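Local coordinates for TonB-dependent siderophore receptor (Pseudomonas aeruginosa 39016, PDB 5NEC), which probably takes up iron-loaded siderophores across the outer membrane, and siderophore-drug conjugates with them, using energy delivered through TonB, at residues A[275-280]-A[309-314]; A[240-245]-A[266-271]; A[169-174]-A[194-199]; A[93-98]-A[145-150]. All coordinates share one frame; numbering follows the deposited sequence.

Contact 1 (A[275-280]-A[309-314])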
loop_
_atom_site.group_PDB
_atom_site.type_symbol
_atom_site.label_atom_id
_atom_site.label_comp_id
_atom_site.label_asym_id
_atom_site.label_seq_id
_atom_site.Cartn_x
_atom_site.Cartn_y
_atom_site.Cartn_z
ATOM N N ASP A 275 4.818 4.397 25.067
ATOM C CA ASP A 275 4.716 3.854 23.711
ATOM C C ASP A 275 5.339 4.782 22.677
ATOM O O ASP A 275 5.246 5.985 22.807
ATOM C CB ASP A 275 3.251 3.538 23.356
ATOM C CG ASP A 275 2.611 2.499 24.313
ATOM O OD1 ASP A 275 3.347 1.758 25.009
ATOM O OD2 ASP A 275 1.361 2.443 24.368
ATOM N N PHE A 276 5.981 4.210 21.663
ATOM C CA PHE A 276 6.656 4.989 20.632
ATOM C C PHE A 276 6.725 4.195 19.334
ATOM O O PHE A 276 6.683 2.970 19.343
ATOM C CB PHE A 276 8.075 5.431 21.089
ATOM C CG PHE A 276 8.993 4.290 21.489
ATOM C CD1 PHE A 276 9.692 3.570 20.534
ATOM C CD2 PHE A 276 9.149 3.936 22.829
ATOM C CE1 PHE A 276 10.516 2.521 20.893
ATOM C CE2 PHE A 276 9.977 2.892 23.196
ATOM C CZ PHE A 276 10.661 2.178 22.223
ATOM N N GLN A 277 6.836 4.903 18.224
ATOM C CA GLN A 277 6.950 4.277 16.919
ATOM C C GLN A 277 7.872 5.146 16.069
ATOM O O GLN A 277 7.488 6.205 15.620
ATOM C CB GLN A 277 5.560 4.130 16.327
ATOM C CG GLN A 277 5.464 3.377 15.030
ATOM C CD GLN A 277 4.129 3.587 14.362
ATOM O OE1 GLN A 277 3.080 3.422 14.966
ATOM N NE2 GLN A 277 4.169 4.064 13.136
ATOM N N LYS A 278 9.114 4.701 15.919
ATOM C CA LYS A 278 10.173 5.459 15.257
ATOM C C LYS A 278 10.644 4.692 14.050
ATOM O O LYS A 278 10.879 3.505 14.145
ATOM C CB LYS A 278 11.354 5.655 16.197
ATOM C CG LYS A 278 11.058 6.688 17.236
ATOM C CD LYS A 278 11.978 6.587 18.453
ATOM C CE LYS A 278 11.664 7.727 19.410
ATOM N NZ LYS A 278 12.166 7.450 20.786
ATOM N N SER A 279 10.771 5.368 12.915
ATOM C CA SER A 279 11.323 4.723 11.740
ATOM C C SER A 279 12.152 5.674 10.899
ATOM O O SER A 279 12.019 6.888 10.990
ATOM C CB SER A 279 10.233 4.012 10.920
ATOM O OG SER A 279 9.558 4.894 10.079
ATOM N N ARG A 280 13.057 5.076 10.131
ATOM C CA ARG A 280 13.951 5.778 9.240
ATOM C C ARG A 280 14.062 4.917 8.005
ATOM O O ARG A 280 14.306 3.723 8.136
ATOM C CB ARG A 280 15.315 5.949 9.890
ATOM C CG ARG A 280 16.257 6.833 9.085
ATOM C CD ARG A 280 17.618 7.011 9.769
ATOM N NE ARG A 280 17.494 7.784 11.019
ATOM C CZ ARG A 280 18.480 8.413 11.671
ATOM N NH1 ARG A 280 19.742 8.404 11.220
ATOM N NH2 ARG A 280 18.183 9.085 12.789
ATOM N N GLN A 309 13.468 0.315 12.240
ATOM C CA GLN A 309 12.213 0.445 12.960
ATOM C C GLN A 309 12.415 0.139 14.430
ATOM O O GLN A 309 13.041 -0.849 14.794
ATOM C CB GLN A 309 11.183 -0.497 12.384
ATOM C CG GLN A 309 10.667 -0.011 11.060
ATOM C CD GLN A 309 9.755 -1.011 10.407
ATOM O OE1 GLN A 309 9.900 -2.218 10.618
ATOM N NE2 GLN A 309 8.793 -0.517 9.596
ATOM N N ASP A 310 11.877 1.010 15.264
ATOM C CA ASP A 310 11.964 0.900 16.702
ATOM C C ASP A 310 10.552 1.242 17.259
ATOM O O ASP A 310 10.180 2.436 17.393
ATOM C CB ASP A 310 13.078 1.834 17.192
ATOM C CG ASP A 310 13.393 1.677 18.663
ATOM O OD1 ASP A 310 12.945 0.715 19.331
ATOM O OD2 ASP A 310 14.096 2.559 19.174
ATOM N N TYR A 311 9.775 0.176 17.512
ATOM C CA TYR A 311 8.352 0.249 17.855
ATOM C C TYR A 311 8.094 -0.404 19.208
ATOM O O TYR A 311 8.610 -1.483 19.469
ATOM C CB TYR A 311 7.491 -0.510 16.829
ATOM C CG TYR A 311 7.465 -0.002 15.399
ATOM C CD1 TYR A 311 8.112 1.178 15.015
ATOM C CD2 TYR A 311 6.757 -0.696 14.409
ATOM C CE1 TYR A 311 8.067 1.634 13.705
ATOM C CE2 TYR A 311 6.702 -0.233 13.090
ATOM C CZ TYR A 311 7.359 0.926 12.751
ATOM O OH TYR A 311 7.336 1.413 11.470
ATOM N N LEU A 312 7.273 0.244 20.036
ATOM C CA LEU A 312 6.722 -0.322 21.271
ATOM C C LEU A 312 5.308 0.224 21.486
ATOM O O LEU A 312 5.121 1.438 21.664
ATOM C CB LEU A 312 7.583 0.058 22.465
ATOM C CG LEU A 312 7.071 -0.212 23.893
ATOM C CD1 LEU A 312 6.824 -1.670 24.059
ATOM C CD2 LEU A 312 8.054 0.239 24.956
ATOM N N TRP A 313 4.320 -0.664 21.500
ATOM C CA TRP A 313 2.931 -0.227 21.556
ATOM C C TRP A 313 2.084 -1.145 22.438
ATOM O O TRP A 313 2.537 -2.208 22.869
ATOM C CB TRP A 313 2.361 -0.102 20.134
ATOM C CG TRP A 313 2.029 -1.383 19.460
ATOM C CD1 TRP A 313 0.797 -1.925 19.340
ATOM C CD2 TRP A 313 2.930 -2.273 18.796
ATOM N NE1 TRP A 313 0.861 -3.114 18.654
ATOM C CE2 TRP A 313 2.159 -3.351 18.293
ATOM C CE3 TRP A 313 4.313 -2.263 18.553
ATOM C CZ2 TRP A 313 2.732 -4.429 17.575
ATOM C CZ3 TRP A 313 4.871 -3.332 17.837
ATOM C CH2 TRP A 313 4.081 -4.399 17.367
ATOM N N THR A 314 0.849 -0.705 22.693
ATOM C CA THR A 314 -0.082 -1.399 23.591
ATOM C C THR A 314 -1.200 -2.084 22.804
ATOM O O THR A 314 -1.718 -1.533 21.844
ATOM C CB THR A 314 -0.685 -0.405 24.594
ATOM O OG1 THR A 314 0.367 0.223 25.343
ATOM C CG2 THR A 314 -1.674 -1.092 25.548
HETATM O O HOH W 1 -0.035 2.081 22.145
#
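Two neighbouring antiparallel strands of the transmembrane beta-barrel, 276-291 and 296-316, form a beta hairpin, and Phe276 to Ser279 pair here with Leu312 to Gln309. Phe276-Leu312 and Lys278-Asp310 are hydrogen-bonded pairs, Gln277-Tyr311 and Ser279-Gln309 non-hydrogen-bonded ones; Leu312 N reaches Phe276 O at 2.9 Å, nearly straight at 175°. On the face that carries Phe276, the ring lies with Leu312 CB over it, 3.9 Å from the centroid, and with Asp310 O in plane at its edge. Chi1 of 57° wedges Phe276 CG between its own backbone N and carbonyl carbon, which swings the ring across toward the partner strand. On the other face, Gln277 CG sits 3.6 Å from the centroid of the Tyr311 ring, a CH-pi contact opposite Gln309 CB. Where the pairing ends, Thr314 OG1 donates to Asp275 OD2 over 2.6 Å on the syn side, and a water bridges that same oxygen, also an acceptor for Leu271 N, to Thr314 N. Asp310 OD1 has its hydrogen bond with Tyr377 OH. Strand 225-238 flanks the pair beside Gln277 and Ser279, strand 327-354 beside Gln309 and Tyr311, and Pro90 touches both Gln277 and Tyr311.

Contact 2 (A[240-245]-A[266-271])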
loop_
_atom_site.group_PDB
_atom_site.type_symbol
_atom_site.label_atom_id
_atom_site.label_comp_id
_atom_site.label_asym_id
_atom_site.label_seq_id
_atom_site.Cartn_x
_atom_site.Cartn_y
_atom_site.Cartn_z
ATOM N N PRO A 240 1.843 5.581 18.733
ATOM C CA PRO A 240 1.078 4.522 18.076
ATOM C C PRO A 240 -0.255 4.236 18.750
ATOM O O PRO A 240 -0.337 4.170 19.994
ATOM C CB PRO A 240 1.959 3.288 18.256
ATOM C CG PRO A 240 2.757 3.538 19.492
ATOM C CD PRO A 240 2.944 5.030 19.556
ATOM N N ASP A 241 -1.278 4.015 17.923
ATOM C CA ASP A 241 -2.608 3.654 18.402
ATOM C C ASP A 241 -2.638 2.250 19.037
ATOM O O ASP A 241 -1.830 1.386 18.706
ATOM C CB ASP A 241 -3.638 3.745 17.265
ATOM C CG ASP A 241 -5.056 4.009 17.775
ATOM O OD1 ASP A 241 -5.402 3.669 18.939
ATOM O OD2 ASP A 241 -5.840 4.560 17.004
ATOM N N SER A 242 -3.570 2.054 19.968
ATOM C CA SER A 242 -3.796 0.763 20.622
ATOM C C SER A 242 -4.836 -0.054 19.856
ATOM O O SER A 242 -4.858 -1.289 19.952
ATOM C CB SER A 242 -4.288 0.961 22.079
ATOM O OG SER A 242 -5.525 1.679 22.146
ATOM N N GLY A 243 -5.708 0.636 19.124
ATOM C CA GLY A 243 -6.944 0.022 18.633
ATOM C C GLY A 243 -7.907 -0.292 19.774
ATOM O O GLY A 243 -7.718 0.154 20.906
ATOM N N ILE A 244 -8.928 -1.072 19.431
ATOM C CA ILE A 244 -10.087 -1.337 20.260
ATOM C C ILE A 244 -10.209 -2.842 20.339
ATOM O O ILE A 244 -10.159 -3.523 19.303
ATOM C CB ILE A 244 -11.355 -0.753 19.612
ATOM C CG1 ILE A 244 -11.194 0.754 19.359
ATOM C CG2 ILE A 244 -12.608 -1.021 20.454
ATOM C CD1 ILE A 244 -10.944 1.579 20.609
ATOM N N PRO A 245 -10.349 -3.386 21.564
ATOM C CA PRO A 245 -10.450 -4.841 21.684
ATOM C C PRO A 245 -11.750 -5.428 21.100
ATOM O O PRO A 245 -12.801 -4.766 21.087
ATOM C CB PRO A 245 -10.412 -5.076 23.204
ATOM C CG PRO A 245 -10.884 -3.800 23.800
ATOM C CD PRO A 245 -10.478 -2.709 22.865
ATOM N N GLY A 266 -13.059 8.053 21.313
ATOM C CA GLY A 266 -11.663 8.443 21.535
ATOM C C GLY A 266 -10.810 7.502 22.369
ATOM O O GLY A 266 -9.593 7.696 22.443
ATOM N N ASN A 267 -11.409 6.482 22.989
ATOM C CA ASN A 267 -10.675 5.620 23.915
ATOM C C ASN A 267 -9.354 5.096 23.322
ATOM O O ASN A 267 -9.334 4.441 22.271
ATOM C CB ASN A 267 -11.515 4.413 24.328
ATOM C CG ASN A 267 -12.551 4.730 25.397
ATOM O OD1 ASN A 267 -12.867 5.878 25.656
ATOM N ND2 ASN A 267 -13.077 3.686 26.029
ATOM N N PHE A 268 -8.276 5.376 24.040
ATOM C CA PHE A 268 -6.936 4.913 23.748
ATOM C C PHE A 268 -6.419 4.143 24.981
ATOM O O PHE A 268 -6.364 4.676 26.093
ATOM C CB PHE A 268 -6.081 6.157 23.401
ATOM C CG PHE A 268 -4.612 5.887 23.254
ATOM C CD1 PHE A 268 -4.152 4.890 22.403
ATOM C CD2 PHE A 268 -3.685 6.640 23.959
ATOM C CE1 PHE A 268 -2.800 4.630 22.273
ATOM C CE2 PHE A 268 -2.330 6.390 23.828
ATOM C CZ PHE A 268 -1.890 5.389 22.979
ATOM N N TYR A 269 -6.051 2.886 24.783
ATOM C CA TYR A 269 -5.595 2.027 25.887
ATOM C C TYR A 269 -4.071 2.030 26.100
ATOM O O TYR A 269 -3.578 1.402 27.035
ATOM C CB TYR A 269 -6.133 0.593 25.695
ATOM C CG TYR A 269 -7.641 0.618 25.697
ATOM C CD1 TYR A 269 -8.359 0.728 26.902
ATOM C CD2 TYR A 269 -8.354 0.657 24.503
ATOM C CE1 TYR A 269 -9.742 0.811 26.909
ATOM C CE2 TYR A 269 -9.741 0.741 24.512
ATOM C CZ TYR A 269 -10.417 0.813 25.725
ATOM O OH TYR A 269 -11.769 0.895 25.732
ATOM N N GLY A 270 -3.339 2.758 25.256
ATOM C CA GLY A 270 -1.892 2.860 25.384
ATOM C C GLY A 270 -1.453 3.929 26.370
ATOM O O GLY A 270 -2.268 4.506 27.095
ATOM N N LEU A 271 -0.149 4.190 26.361
ATOM C CA LEU A 271 0.525 4.982 27.365
ATOM C C LEU A 271 1.435 6.003 26.705
ATOM O O LEU A 271 2.432 5.644 26.078
ATOM C CB LEU A 271 1.379 4.077 28.223
ATOM C CG LEU A 271 0.612 3.154 29.159
ATOM C CD1 LEU A 271 1.523 2.020 29.652
ATOM C CD2 LEU A 271 0.013 3.946 30.307
#
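Asn267, Phe268, Tyr269 and Gly270 pack against an Asx turn at Asp241-Gly243, in which Asp241 OD1 accepts from Gly243 N; the turn follows barrel strand 225-238, and both segments belong to the long connection from there to strand 276-291. At Asn267 the carbonyl O is touched by Ile244 CD1 at 3.7 Å, while its ND2 is hydrogen-bonded to Glu407 O. Phe268 follows. With CG anti to the backbone N (chi1 172°) its ring reaches the start of the turn: Phe268 CE1 lies 3.4 Å from Pro240 O, and Ser242 N is in plane at the ring edge. Gly270 N sits over the centre of one face of the same ring, 3.5 Å above the plane, so Phe268 has this amide over a face and the turn backbone at its rim. Tyr269 supplies the polar link, its N donating to Ser242 OG across 2.9 Å. Its ring presents an edge to the first segment, with Gly243 O in the ring plane and Pro245 CD 3.9 Å from Tyr269 CE2, the proline and the phenol crossing at about a right angle. Tyr269 OH is hydrogen-bonded to Leu406 O, and Arg203 pairs with Asp241 OD2 and hydrogen-bonds to Asn267 O, so one arginine ties both segments together. At Gly270 the backbone N comes 3.8 Å from Ser242 CB. The serine hydroxyl has two bonds: besides accepting from Tyr269 N, Ser242 OG donates to a lone pair of Gly243 O, 2.9 Å away in the carbonyl plane.

Contact 3 (A[169-174]-A[194-199])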
loop_
_atom_site.group_PDB
_atom_site.type_symbol
_atom_site.label_atom_id
_atom_site.label_comp_id
_atom_site.label_asym_id
_atom_site.label_seq_id
_atom_site.Cartn_x
_atom_site.Cartn_y
_atom_site.Cartn_z
ATOM N N ASP A 169 -7.952 18.163 12.723
ATOM C CA ASP A 169 -7.167 17.209 13.516
ATOM C C ASP A 169 -5.743 17.693 13.844
ATOM O O ASP A 169 -4.879 16.891 14.172
ATOM C CB ASP A 169 -7.103 15.862 12.761
ATOM C CG ASP A 169 -6.404 15.965 11.381
ATOM O OD1 ASP A 169 -5.998 17.072 10.961
ATOM O OD2 ASP A 169 -6.279 14.923 10.712
ATOM N N GLN A 170 -5.514 18.998 13.762
ATOM C CA GLN A 170 -4.193 19.616 13.935
ATOM C C GLN A 170 -3.157 19.255 12.838
ATOM O O GLN A 170 -1.966 19.405 13.050
ATOM C CB GLN A 170 -3.629 19.366 15.355
ATOM C CG GLN A 170 -2.675 20.480 15.800
ATOM C CD GLN A 170 -2.187 20.387 17.242
ATOM O OE1 GLN A 170 -2.961 20.409 18.185
ATOM N NE2 GLN A 170 -0.876 20.374 17.407
ATOM N N THR A 171 -3.595 18.808 11.662
ATOM C CA THR A 171 -2.667 18.568 10.543
ATOM C C THR A 171 -1.912 19.865 10.205
ATOM O O THR A 171 -2.529 20.916 10.052
ATOM C CB THR A 171 -3.393 18.069 9.265
ATOM O OG1 THR A 171 -3.950 16.776 9.502
ATOM C CG2 THR A 171 -2.444 17.968 8.055
ATOM N N ARG A 172 -0.587 19.784 10.143
ATOM C CA ARG A 172 0.248 20.841 9.632
ATOM C C ARG A 172 1.224 20.163 8.688
ATOM O O ARG A 172 2.188 19.530 9.124
ATOM C CB ARG A 172 0.992 21.539 10.769
ATOM C CG ARG A 172 0.100 22.244 11.784
ATOM C CD ARG A 172 0.962 23.142 12.703
ATOM N NE ARG A 172 0.188 23.793 13.778
ATOM C CZ ARG A 172 0.290 23.566 15.100
ATOM N NH1 ARG A 172 1.172 22.708 15.611
ATOM N NH2 ARG A 172 -0.502 24.223 15.951
ATOM N N ARG A 173 0.944 20.278 7.391
ATOM C CA ARG A 173 1.690 19.597 6.333
ATOM C C ARG A 173 2.268 20.618 5.349
ATOM O O ARG A 173 1.541 21.478 4.837
ATOM C CB ARG A 173 0.756 18.649 5.588
ATOM C CG ARG A 173 1.422 17.811 4.501
ATOM C CD ARG A 173 0.451 16.837 3.857
ATOM N NE ARG A 173 1.082 16.064 2.787
ATOM C CZ ARG A 173 1.654 14.859 2.899
ATOM N NH1 ARG A 173 1.726 14.206 4.051
ATOM N NH2 ARG A 173 2.153 14.282 1.817
ATOM N N TYR A 174 3.566 20.512 5.088
ATOM C CA TYR A 174 4.292 21.438 4.215
ATOM C C TYR A 174 5.013 20.620 3.165
ATOM O O TYR A 174 5.731 19.674 3.511
ATOM C CB TYR A 174 5.288 22.275 5.033
ATOM C CG TYR A 174 4.658 22.958 6.231
ATOM C CD1 TYR A 174 4.077 24.212 6.108
ATOM C CD2 TYR A 174 4.619 22.337 7.470
ATOM C CE1 TYR A 174 3.484 24.841 7.188
ATOM C CE2 TYR A 174 4.040 22.958 8.570
ATOM C CZ TYR A 174 3.480 24.215 8.420
ATOM O OH TYR A 174 2.875 24.850 9.475
ATOM N N LEU A 194 9.265 17.387 2.607
ATOM C CA LEU A 194 8.031 17.131 3.367
ATOM C C LEU A 194 8.223 17.362 4.860
ATOM O O LEU A 194 9.197 16.925 5.430
ATOM C CB LEU A 194 7.549 15.686 3.153
ATOM C CG LEU A 194 6.452 15.180 4.105
ATOM C CD1 LEU A 194 5.135 15.886 3.834
ATOM C CD2 LEU A 194 6.261 13.683 3.997
ATOM N N LYS A 195 7.257 18.023 5.488
ATOM C CA LYS A 195 7.136 18.058 6.948
ATOM C C LYS A 195 5.658 17.847 7.273
ATOM O O LYS A 195 4.810 18.588 6.762
ATOM C CB LYS A 195 7.632 19.396 7.483
ATOM C CG LYS A 195 7.661 19.531 9.001
ATOM C CD LYS A 195 8.165 20.924 9.387
ATOM C CE LYS A 195 8.011 21.228 10.864
ATOM N NZ LYS A 195 8.736 20.221 11.683
ATOM N N HIS A 196 5.355 16.825 8.084
ATOM C CA HIS A 196 3.973 16.447 8.406
ATOM C C HIS A 196 3.812 16.125 9.900
ATOM O O HIS A 196 4.514 15.280 10.439
ATOM C CB HIS A 196 3.551 15.246 7.550
ATOM C CG HIS A 196 2.127 14.821 7.755
ATOM N ND1 HIS A 196 1.086 15.327 7.010
ATOM C CD2 HIS A 196 1.570 13.945 8.624
ATOM C CE1 HIS A 196 -0.048 14.779 7.403
ATOM N NE2 HIS A 196 0.216 13.945 8.391
ATOM N N ASP A 197 2.898 16.838 10.545
ATOM C CA ASP A 197 2.495 16.594 11.920
ATOM C C ASP A 197 0.968 16.644 11.970
ATOM O O ASP A 197 0.338 17.434 11.274
ATOM C CB ASP A 197 3.094 17.643 12.865
ATOM C CG ASP A 197 4.593 17.583 12.907
ATOM O OD1 ASP A 197 5.247 18.171 12.030
ATOM O OD2 ASP A 197 5.147 16.930 13.810
ATOM N N ALA A 198 0.387 15.781 12.789
ATOM C CA ALA A 198 -1.063 15.692 12.912
ATOM C C ALA A 198 -1.412 14.850 14.114
ATOM O O ALA A 198 -0.634 13.975 14.513
ATOM C CB ALA A 198 -1.660 15.061 11.659
ATOM N N ASN A 199 -2.571 15.136 14.697
ATOM C CA ASN A 199 -3.267 14.186 15.581
ATOM C C ASN A 199 -4.191 13.321 14.707
ATOM O O ASN A 199 -4.129 13.408 13.470
ATOM C CB ASN A 199 -4.053 14.942 16.654
ATOM C CG ASN A 199 -3.160 15.773 17.537
ATOM O OD1 ASN A 199 -2.004 15.450 17.740
ATOM N ND2 ASN A 199 -3.691 16.843 18.063
#
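The open end of the beta hairpin formed by barrel strands 172-182 and 187-200 is joined here, where an Asx turn at Asp169-Thr171 leads into the first strand. Arg172 with Asp197 and Tyr174 with Lys195 are hydrogen-bonded pairs, and Arg173 with His196 is the non-hydrogen-bonded pair between them. Beyond the ladder Asn199 N donates to Asp169 O at 2.9 Å, carrying the connection into the turn. Asp169 OD1 takes two donors from the same face of its carboxylate plane, Thr171 N and Thr171 OG1. They hold the threonine beside the second strand, where Thr171 OG1 meets Ala198 CB at 3.6 Å and Thr171 CG2 lies 4.0 Å from His196 CE1. Arg173 runs fully extended from CG to NE, starting with CG anti to the backbone N (chi1 -177°), and thereby runs past the ND1 edge of the His196 ring. Its CG is in the plane of that ring, 3.5 Å from His196 ND1. Leu194 CD1 rests over the centre of the guanidinium, 3.7 Å from Arg173 CZ, while His196 ND1 stands at the guanidinium edge, in its plane, 3.2 Å from Arg173 NH1; guanidinium and imidazole planes are turned 70° apart. Arg173 NH2 forms a salt bridge with Glu120 OE2, and Ile121 and Val68 touch the same side chain, so Arg173 joins the barrel wall to the plug. The charge of this buried arginine is probably balanced by the Glu120 carboxylate, one flat face is covered by a methyl, and its positive charge would probably disfavour protonation of the adjacent histidine.

Contact 4 (A[93-98]-A[145-150])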
loop_
_atom_site.group_PDB
_atom_site.type_symbol
_atom_site.label_atom_id
_atom_site.label_comp_id
_atom_site.label_asym_id
_atom_site.label_seq_id
_atom_site.Cartn_x
_atom_site.Cartn_y
_atom_site.Cartn_z
ATOM N N ASP A 93 0.657 -2.219 7.656
ATOM C CA ASP A 93 1.050 -1.667 6.324
ATOM C C ASP A 93 1.158 -2.752 5.262
ATOM O O ASP A 93 1.837 -2.577 4.240
ATOM C CB ASP A 93 2.386 -0.913 6.400
ATOM C CG ASP A 93 2.423 0.110 7.518
ATOM O OD1 ASP A 93 1.565 1.036 7.547
ATOM O OD2 ASP A 93 3.342 0.036 8.374
ATOM N N ARG A 94 0.433 -3.853 5.485
ATOM C CA ARG A 94 0.474 -5.034 4.652
ATOM C C ARG A 94 -0.804 -5.093 3.806
ATOM O O ARG A 94 -1.857 -5.401 4.337
ATOM C CB ARG A 94 0.569 -6.244 5.569
ATOM C CG ARG A 94 0.407 -7.597 4.882
ATOM C CD ARG A 94 0.108 -8.683 5.904
ATOM N NE ARG A 94 1.129 -8.769 6.952
ATOM C CZ ARG A 94 1.836 -9.841 7.303
ATOM N NH1 ARG A 94 1.731 -11.009 6.662
ATOM N NH2 ARG A 94 2.730 -9.714 8.286
ATOM N N PRO A 95 -0.722 -4.800 2.498
ATOM C CA PRO A 95 -1.928 -4.900 1.668
ATOM C C PRO A 95 -2.352 -6.335 1.314
ATOM O O PRO A 95 -1.505 -7.202 1.141
ATOM C CB PRO A 95 -1.551 -4.133 0.399
ATOM C CG PRO A 95 -0.082 -4.191 0.348
ATOM C CD PRO A 95 0.408 -4.228 1.762
ATOM N N PHE A 96 -3.660 -6.556 1.228
ATOM C CA PHE A 96 -4.252 -7.806 0.742
ATOM C C PHE A 96 -5.015 -7.506 -0.543
ATOM O O PHE A 96 -5.834 -6.593 -0.575
ATOM C CB PHE A 96 -5.216 -8.409 1.771
ATOM C CG PHE A 96 -4.539 -9.033 2.956
ATOM C CD1 PHE A 96 -4.001 -8.230 3.972
ATOM C CD2 PHE A 96 -4.458 -10.417 3.078
ATOM C CE1 PHE A 96 -3.397 -8.809 5.089
ATOM C CE2 PHE A 96 -3.831 -11.003 4.175
ATOM C CZ PHE A 96 -3.313 -10.199 5.188
ATOM N N ILE A 97 -4.745 -8.264 -1.598
ATOM C CA ILE A 97 -5.310 -7.997 -2.915
ATOM C C ILE A 97 -5.961 -9.292 -3.395
ATOM O O ILE A 97 -5.307 -10.340 -3.396
ATOM C CB ILE A 97 -4.216 -7.518 -3.906
ATOM C CG1 ILE A 97 -3.545 -6.234 -3.382
ATOM C CG2 ILE A 97 -4.799 -7.316 -5.313
ATOM C CD1 ILE A 97 -2.250 -5.866 -4.083
ATOM N N ARG A 98 -7.243 -9.222 -3.770
ATOM C CA ARG A 98 -8.046 -10.408 -4.094
ATOM C C ARG A 98 -7.898 -11.503 -3.038
ATOM O O ARG A 98 -7.737 -12.696 -3.361
ATOM C CB ARG A 98 -7.698 -10.956 -5.470
ATOM C CG ARG A 98 -8.096 -10.042 -6.606
ATOM C CD ARG A 98 -7.716 -10.692 -7.921
ATOM N NE ARG A 98 -8.199 -9.954 -9.081
ATOM C CZ ARG A 98 -7.909 -10.268 -10.346
ATOM N NH1 ARG A 98 -7.131 -11.311 -10.633
ATOM N NH2 ARG A 98 -8.406 -9.527 -11.335
ATOM N N GLY A 145 -1.252 -10.433 -6.648
ATOM C CA GLY A 145 -1.336 -9.032 -7.106
ATOM C C GLY A 145 -0.186 -8.188 -6.555
ATOM O O GLY A 145 0.510 -8.608 -5.633
ATOM N N SER A 146 0.025 -7.001 -7.111
ATOM C CA SER A 146 1.101 -6.127 -6.641
ATOM C C SER A 146 0.791 -4.634 -6.756
ATOM O O SER A 146 -0.163 -4.221 -7.423
ATOM C CB SER A 146 2.404 -6.453 -7.378
ATOM O OG SER A 146 2.246 -6.266 -8.764
ATOM N N LEU A 147 1.589 -3.851 -6.036
ATOM C CA LEU A 147 1.561 -2.393 -6.083
ATOM C C LEU A 147 2.883 -1.949 -6.670
ATOM O O LEU A 147 3.929 -2.422 -6.244
ATOM C CB LEU A 147 1.417 -1.779 -4.690
ATOM C CG LEU A 147 0.220 -2.177 -3.820
ATOM C CD1 LEU A 147 0.305 -1.508 -2.465
ATOM C CD2 LEU A 147 -1.081 -1.797 -4.496
ATOM N N ASN A 148 2.824 -1.058 -7.652
ATOM C CA ASN A 148 3.997 -0.396 -8.174
ATOM C C ASN A 148 3.881 1.119 -7.997
ATOM O O ASN A 148 3.024 1.771 -8.609
ATOM C CB ASN A 148 4.223 -0.745 -9.649
ATOM C CG ASN A 148 5.555 -0.232 -10.165
ATOM O OD1 ASN A 148 6.571 -0.260 -9.455
ATOM N ND2 ASN A 148 5.551 0.272 -11.386
ATOM N N LEU A 149 4.768 1.659 -7.164
ATOM C CA LEU A 149 4.778 3.065 -6.813
ATOM C C LEU A 149 5.773 3.814 -7.698
ATOM O O LEU A 149 6.980 3.586 -7.589
ATOM C CB LEU A 149 5.160 3.225 -5.338
ATOM C CG LEU A 149 4.429 2.357 -4.322
ATOM C CD1 LEU A 149 4.785 2.852 -2.933
ATOM C CD2 LEU A 149 2.927 2.358 -4.540
ATOM N N VAL A 150 5.273 4.702 -8.554
ATOM C CA VAL A 150 6.125 5.436 -9.493
ATOM C C VAL A 150 6.651 6.728 -8.829
ATOM O O VAL A 150 5.865 7.600 -8.461
ATOM C CB VAL A 150 5.349 5.765 -10.805
ATOM C CG1 VAL A 150 6.265 6.389 -11.857
ATOM C CG2 VAL A 150 4.675 4.506 -11.364
#
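Apolar contacts make up this meeting, and they come from two residues of strand 94-97 set against the start of strand 146-151. Pro95 CG touches Leu147 CD1 at 3.9 Å, the proline ring and the leucine branch meeting aslant. The other methyl of the same leucine, CD2, lies 4.3 Å from Ile97 CD1, so the two branches of Leu147 divide between alternate residues of the facing strand. Chi2 near 177° extends CD1, the branch that meets Pro95 CG, and Leu147 also packs on Leu74 of helix 70-74. Contacts between side chain and backbone form the second group. Ile97 CD1 abuts the peptide joining Gly145 to Ser146, 4.0 Å from Gly145 C and equally far from Ser146 N. The CA atoms of Ile97 and Gly145 are 5.9 Å apart, and Gly145, lacking a side chain, lets the isoleucine settle on its main chain. Both strands belong to the plug that fills the barrel of a TonB-dependent receptor, but to different sheets: 94-97 is the middle strand of a small antiparallel sheet between 80-83 and 100-101, whereas 146-151 runs between 124-130 and 106-108 in a mixed five-stranded sheet. Their axes are 8.8 Å apart at closest approach and 124° in direction, too far for backbone pairing, and side chains bridge the gap. Polar links lead outward from both segments: Arg98 reaches Glu538 and Glu585 on the barrel wall, with Phe557 in a cation-pi contact, and Asn148 hydrogen-bonds to Gly110 N and Glu128.

From the N terminus, contact 4 comes first and closes a loop within the plug, drawing two of its sheets together. Contact 3 follows and closes a hairpin near the start of the barrel, made by strands 172-182 and 187-200. Contact 2 then folds the connection between strands 225-238 and 276-291 back on itself, and contact 1 closes a later hairpin, strands 276-291 and 296-316. The four loops run in series, with none nested or crossed. Contacts 1 and 2 touch, Gly270 CA lying 3.4 Å from Asp275 OD2, so the folded connection rests on the barrel hairpin. Contact 4 lies near the chain centre, its nearest atoms about 5 Å from contact 1 and about 13 Å from contact 3.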